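Local coordinates for flavodoxin, WrbA-like protein (Agrobacterium tumefaciens, PDB 3D7N), which probably binds FMN and transfers electrons from NAD(P)H to quinones, as in the WrbA branch of the flavodoxin-like proteins, at residues S7-V12 with A31-H36; I58-P63 with K92-F97. One frame throughout, in Å; residues are numbered along the deposited sequence.

Contact 1: residues S7-V12 with A31-H36; sequences SNTVVV and AEATLH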
loop_
_atom_site.group_PDB
_atom_site.type_symbol
_atom_site.label_atom_id
_atom_site.label_comp_id
_atom_site.label_asym_id
_atom_site.label_seq_id
_atom_site.Cartn_x
_atom_site.Cartn_y
_atom_site.Cartn_z
ATOM N N SER A 7 -3.303 20.906 24.922
ATOM C CA SER A 7 -3.720 19.584 24.400
ATOM C C SER A 7 -3.296 18.362 25.208
ATOM O O SER A 7 -2.240 18.342 25.833
ATOM C CB SER A 7 -3.223 19.405 22.950
ATOM O OG SER A 7 -1.835 19.081 22.888
ATOM N N ASN A 8 -4.150 17.346 25.163
ATOM C CA ASN A 8 -3.879 16.053 25.757
ATOM C C ASN A 8 -3.618 15.062 24.626
ATOM O O ASN A 8 -4.483 14.779 23.830
ATOM C CB ASN A 8 -5.063 15.603 26.656
ATOM C CG ASN A 8 -4.921 14.128 27.145
ATOM O OD1 ASN A 8 -3.811 13.689 27.543
ATOM N ND2 ASN A 8 -6.041 13.361 27.115
ATOM N N THR A 9 -2.385 14.594 24.549
ATOM C CA THR A 9 -1.931 13.618 23.580
ATOM C C THR A 9 -1.682 12.311 24.301
ATOM O O THR A 9 -1.163 12.298 25.389
ATOM C CB THR A 9 -0.663 14.096 22.882
ATOM O OG1 THR A 9 -0.938 15.368 22.305
ATOM C CG2 THR A 9 -0.202 13.095 21.731
ATOM N N VAL A 10 -2.097 11.204 23.705
ATOM C CA VAL A 10 -1.803 9.889 24.242
ATOM C C VAL A 10 -0.943 9.120 23.263
ATOM O O VAL A 10 -1.246 9.087 22.068
ATOM C CB VAL A 10 -3.112 9.110 24.503
ATOM C CG1 VAL A 10 -2.842 7.604 24.633
ATOM C CG2 VAL A 10 -3.823 9.674 25.750
ATOM N N VAL A 11 0.147 8.532 23.742
ATOM C CA VAL A 11 0.915 7.588 22.939
ATOM C C VAL A 11 0.491 6.173 23.386
ATOM O O VAL A 11 0.654 5.804 24.593
ATOM C CB VAL A 11 2.423 7.804 23.094
ATOM C CG1 VAL A 11 3.182 6.660 22.457
ATOM C CG2 VAL A 11 2.826 9.158 22.517
ATOM N N VAL A 12 -0.102 5.416 22.443
ATOM C CA VAL A 12 -0.558 4.031 22.683
ATOM C C VAL A 12 0.295 3.147 21.775
ATOM O O VAL A 12 0.372 3.376 20.556
ATOM C CB VAL A 12 -2.097 3.845 22.410
ATOM C CG1 VAL A 12 -2.460 4.152 20.926
ATOM C CG2 VAL A 12 -2.565 2.451 22.833
ATOM N N ALA A 31 5.597 15.468 22.666
ATOM C CA ALA A 31 4.162 15.830 22.772
ATOM C C ALA A 31 3.735 16.097 24.216
ATOM O O ALA A 31 2.577 16.473 24.456
ATOM C CB ALA A 31 3.314 14.734 22.233
ATOM N N GLU A 32 4.662 15.888 25.162
ATOM C CA GLU A 32 4.316 15.826 26.565
ATOM C C GLU A 32 3.069 14.967 26.756
ATOM O O GLU A 32 2.086 15.426 27.306
ATOM C CB GLU A 32 4.105 17.243 27.100
ATOM C CG GLU A 32 5.330 18.141 26.891
ATOM C CD GLU A 32 5.184 19.521 27.544
ATOM O OE1 GLU A 32 4.216 20.253 27.203
ATOM O OE2 GLU A 32 6.023 19.869 28.410
ATOM N N ALA A 33 3.123 13.730 26.261
ATOM C CA ALA A 33 1.989 12.811 26.221
ATOM C C ALA A 33 2.014 11.882 27.408
ATOM O O ALA A 33 3.032 11.749 28.076
ATOM C CB ALA A 33 2.057 11.990 24.963
ATOM N N THR A 34 0.884 11.235 27.680
ATOM C CA THR A 34 0.894 10.069 28.549
ATOM C C THR A 34 1.102 8.826 27.659
ATOM O O THR A 34 0.821 8.839 26.446
ATOM C CB THR A 34 -0.364 9.989 29.450
ATOM O OG1 THR A 34 -1.532 9.980 28.637
ATOM C CG2 THR A 34 -0.427 11.178 30.363
ATOM N N LEU A 35 1.665 7.794 28.267
ATOM C CA LEU A 35 2.057 6.585 27.596
ATOM C C LEU A 35 1.129 5.467 28.035
ATOM O O LEU A 35 0.822 5.333 29.242
ATOM C CB LEU A 35 3.478 6.201 27.966
ATOM C CG LEU A 35 4.634 6.849 27.214
ATOM C CD1 LEU A 35 5.913 6.611 28.011
ATOM C CD2 LEU A 35 4.712 6.269 25.865
ATOM N N HIS A 36 0.686 4.667 27.064
ATOM C CA HIS A 36 -0.132 3.504 27.353
ATOM C C HIS A 36 0.311 2.329 26.512
ATOM O O HIS A 36 0.407 2.441 25.307
ATOM C CB HIS A 36 -1.607 3.838 27.133
ATOM C CG HIS A 36 -2.199 4.641 28.248
ATOM N ND1 HIS A 36 -2.617 4.073 29.430
ATOM C CD2 HIS A 36 -2.412 5.971 28.370
ATOM C CE1 HIS A 36 -3.076 5.017 30.233
ATOM N NE2 HIS A 36 -2.961 6.180 29.614
#
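Val11, His36 and Thr9 bury the most surface where residues 7-12 pair in parallel with 31-36. Val11 is gripped through both backbone polar atoms: its N donates to Thr34 O at 2.8 Å, almost straight at the hydrogen (169°), and its O accepts from His36 N at 2.7 Å. A third rung, Thr34 N to Thr9 O, is longer at 3.3 Å and comes in tilted from the carbonyl plane. The two methyls of Val11 diverge. CG1, anti to the backbone N (chi1 170°), lies alongside Leu35 with CD2 at 3.8 Å, while CG2 turns back along the strand to rest on the methyl of Ala33. Thr9, on the same face, packs its CB and CG2 against the adjoining methyls of Ala31 and Ala33, with CG2 3.9 Å from Ala31 CB. On the other face the His36 ring meets Val10 obliquely, CD2 standing 4.1 Å from Val10 CG1, and Val10 CG2 touches Thr34 OG1. Helix 46-54 covers that face, through Ala51 and Leu52 on Val10 and Ala51 on His36, whereas Ala181 of helix 167-186 touches Thr9 and Ala31. Glu32, at positive phi, is the C-prime residue of the Schellman motif that ends the preceding helix. The contact thus closes a beta-alpha-beta unit of the flavodoxin-like fold. Its chemistry is divided: backbone bonds fix the register, and apolar groups of Leu35, Ala33 and Ala31 line the Val11 side, so cohesion there rests on close methyl packing without side-chain polar bonds between the segments.

Contact 2: residues I58-P63 with K92-F97; sequences IIFGTP and KVFGGF
With CG between its backbone N and carbonyl carbon (chi1 54°), Phe97 swings its ring back over Gly61, whose CA lies over the face, 3.6 Å from the ring centroid, in a CH-pi contact. Gly61 has no side chain, and its CA comes 3.4 Å from Phe97 CZ. Ile59 CG2, set anti to its own backbone N, meets the same ring at its edge, 3.7 Å from Phe97 CD2. Phe60 and Phe94 occupy the other face of the sheet, two residues out of step, and their rings meet obliquely with planes at 36° and Phe60 CE2 3.4 Å from Phe94 CD1. Ile58 lies beside Phe94, both CB and CD1 touching CE1, and its CD1 also reaches the aliphatic Lys92 CD; the ammonium of Lys92 goes on to the carbonyls of Asp53 and Ala55. Five backbone bonds join these parallel strands. Among them Ile58 N to Val93 O (2.9 Å) and Phe97 N to Phe60 O (2.9 Å) run nearly end-on to the carbonyl, whereas Phe60 N approaches Gly95 O (3.0 Å) tilted 32° from its plane. Gly96 N is taken by the hydroxyl of Tyr176. Helix 104-120 packs on Phe60 and Phe94, and Met23 and Ala24 of helix 19-31 on Phe97. This is the central sheet of a flavodoxin-like domain, between helices on both faces. Gly61 presents bare backbone to the Phe97 ring, so dispersion and CH-pi contacts bind the buried side chains while the backbone ladder satisfies the polar groups between the strands.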
loop_
_atom_site.group_PDB
_atom_site.type_symbol
_atom_site.label_atom_id
_atom_site.label_comp_id
_atom_site.label_asym_id
_atom_site.label_seq_id
_atom_site.Cartn_x
_atom_site.Cartn_y
_atom_site.Cartn_z
ATOM N N ILE A 58 -4.001 11.056 19.325
ATOM C CA ILE A 58 -3.643 9.634 19.547
ATOM C C ILE A 58 -2.525 9.322 18.588
ATOM O O ILE A 58 -2.662 9.520 17.373
ATOM C CB ILE A 58 -4.818 8.645 19.279
ATOM C CG1 ILE A 58 -6.004 8.981 20.188
ATOM C CG2 ILE A 58 -4.375 7.217 19.516
ATOM C CD1 ILE A 58 -7.325 8.243 19.845
ATOM N N ILE A 59 -1.401 8.909 19.153
ATOM C CA ILE A 59 -0.251 8.534 18.368
ATOM C C ILE A 59 -0.023 7.040 18.586
ATOM O O ILE A 59 0.181 6.591 19.688
ATOM C CB ILE A 59 1.015 9.337 18.735
ATOM C CG1 ILE A 59 0.727 10.846 18.726
ATOM C CG2 ILE A 59 2.179 8.994 17.771
ATOM C CD1 ILE A 59 1.993 11.741 19.102
ATOM N N PHE A 60 -0.073 6.304 17.496
ATOM C CA PHE A 60 0.071 4.869 17.468
ATOM C C PHE A 60 1.543 4.438 17.311
ATOM O O PHE A 60 2.227 4.882 16.414
ATOM C CB PHE A 60 -0.664 4.341 16.233
ATOM C CG PHE A 60 -2.193 4.540 16.240
ATOM C CD1 PHE A 60 -2.956 4.187 17.302
ATOM C CD2 PHE A 60 -2.839 5.016 15.115
ATOM C CE1 PHE A 60 -4.351 4.353 17.262
ATOM C CE2 PHE A 60 -4.202 5.142 15.059
ATOM C CZ PHE A 60 -4.959 4.817 16.126
ATOM N N GLY A 61 1.982 3.506 18.132
ATOM C CA GLY A 61 3.314 2.965 18.036
ATOM C C GLY A 61 3.357 1.461 17.836
ATOM O O GLY A 61 2.774 0.707 18.584
ATOM N N THR A 62 4.100 0.996 16.847
ATOM C CA THR A 62 4.255 -0.462 16.714
ATOM C C THR A 62 5.529 -0.822 15.994
ATOM O O THR A 62 5.983 -0.064 15.140
ATOM C CB THR A 62 3.030 -1.090 16.014
ATOM O OG1 THR A 62 3.273 -2.482 15.781
ATOM C CG2 THR A 62 2.703 -0.372 14.662
ATOM N N PRO A 63 6.116 -1.958 16.353
ATOM C CA PRO A 63 7.159 -2.615 15.566
ATOM C C PRO A 63 6.638 -3.001 14.201
ATOM O O PRO A 63 5.464 -3.084 14.051
ATOM C CB PRO A 63 7.482 -3.902 16.361
ATOM C CG PRO A 63 6.769 -3.806 17.662
ATOM C CD PRO A 63 5.816 -2.672 17.612
ATOM N N LYS A 92 -10.380 13.539 15.917
ATOM C CA LYS A 92 -9.160 13.599 16.700
ATOM C C LYS A 92 -7.952 13.700 15.769
ATOM O O LYS A 92 -8.009 13.289 14.593
ATOM C CB LYS A 92 -9.060 12.362 17.629
ATOM C CG LYS A 92 -10.134 12.313 18.757
ATOM C CD LYS A 92 -9.777 11.277 19.821
ATOM C CE LYS A 92 -10.876 11.012 20.874
ATOM N NZ LYS A 92 -11.182 12.154 21.746
ATOM N N VAL A 93 -6.852 14.211 16.297
ATOM C CA VAL A 93 -5.591 14.308 15.555
ATOM C C VAL A 93 -4.809 13.019 15.815
ATOM O O VAL A 93 -4.694 12.605 16.955
ATOM C CB VAL A 93 -4.763 15.525 16.031
ATOM C CG1 VAL A 93 -3.369 15.510 15.434
ATOM C CG2 VAL A 93 -5.529 16.879 15.725
ATOM N N PHE A 94 -4.339 12.359 14.746
ATOM C CA PHE A 94 -3.575 11.122 14.818
ATOM C C PHE A 94 -2.154 11.308 14.220
ATOM O O PHE A 94 -1.931 12.158 13.324
ATOM C CB PHE A 94 -4.299 10.009 14.036
ATOM C CG PHE A 94 -5.532 9.473 14.702
ATOM C CD1 PHE A 94 -5.484 8.284 15.452
ATOM C CD2 PHE A 94 -6.737 10.122 14.582
ATOM C CE1 PHE A 94 -6.646 7.795 16.096
ATOM C CE2 PHE A 94 -7.897 9.629 15.204
ATOM C CZ PHE A 94 -7.845 8.493 15.972
ATOM N N GLY A 95 -1.210 10.534 14.763
ATOM C CA GLY A 95 0.086 10.293 14.164
ATOM C C GLY A 95 0.537 8.844 14.452
ATOM O O GLY A 95 -0.179 8.069 15.085
ATOM N N GLY A 96 1.723 8.461 13.974
ATOM C CA GLY A 96 2.207 7.111 14.191
ATOM C C GLY A 96 3.709 7.037 14.165
ATOM O O GLY A 96 4.386 7.995 13.778
ATOM N N PHE A 97 4.222 5.889 14.584
ATOM C CA PHE A 97 5.604 5.579 14.385
ATOM C C PHE A 97 5.871 4.095 14.388
ATOM O O PHE A 97 5.100 3.311 14.895
ATOM C CB PHE A 97 6.464 6.270 15.461
ATOM C CG PHE A 97 6.045 5.970 16.865
ATOM C CD1 PHE A 97 6.694 4.997 17.598
ATOM C CD2 PHE A 97 5.002 6.671 17.456
ATOM C CE1 PHE A 97 6.279 4.713 18.890
ATOM C CE2 PHE A 97 4.591 6.374 18.718
ATOM C CZ PHE A 97 5.239 5.396 19.435
#

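Contacts 1 and 2 are two seams of one mixed sheet, their centres 10 Å apart, with the seam between strands 9-13 and 57-65 lying between them; all three pairings are parallel. Residues 7-12 and 58-63 form that middle seam: Val10 O lies 2.9 Å from Ile59 N, and Val12 O 2.9 Å from Gly61 N, both probable hydrogen bonds. Packing follows on both faces, Thr9 CG2 on Ile59 CD1 and Val12 CG1 on Phe60 CD1, each 3.7 Å. Contact 1 lies toward the sheet's side and contact 2 near the chain centre. In flavodoxin-like proteins FMN typically binds at the C-terminal ends of the parallel strands, toward which both contacts run.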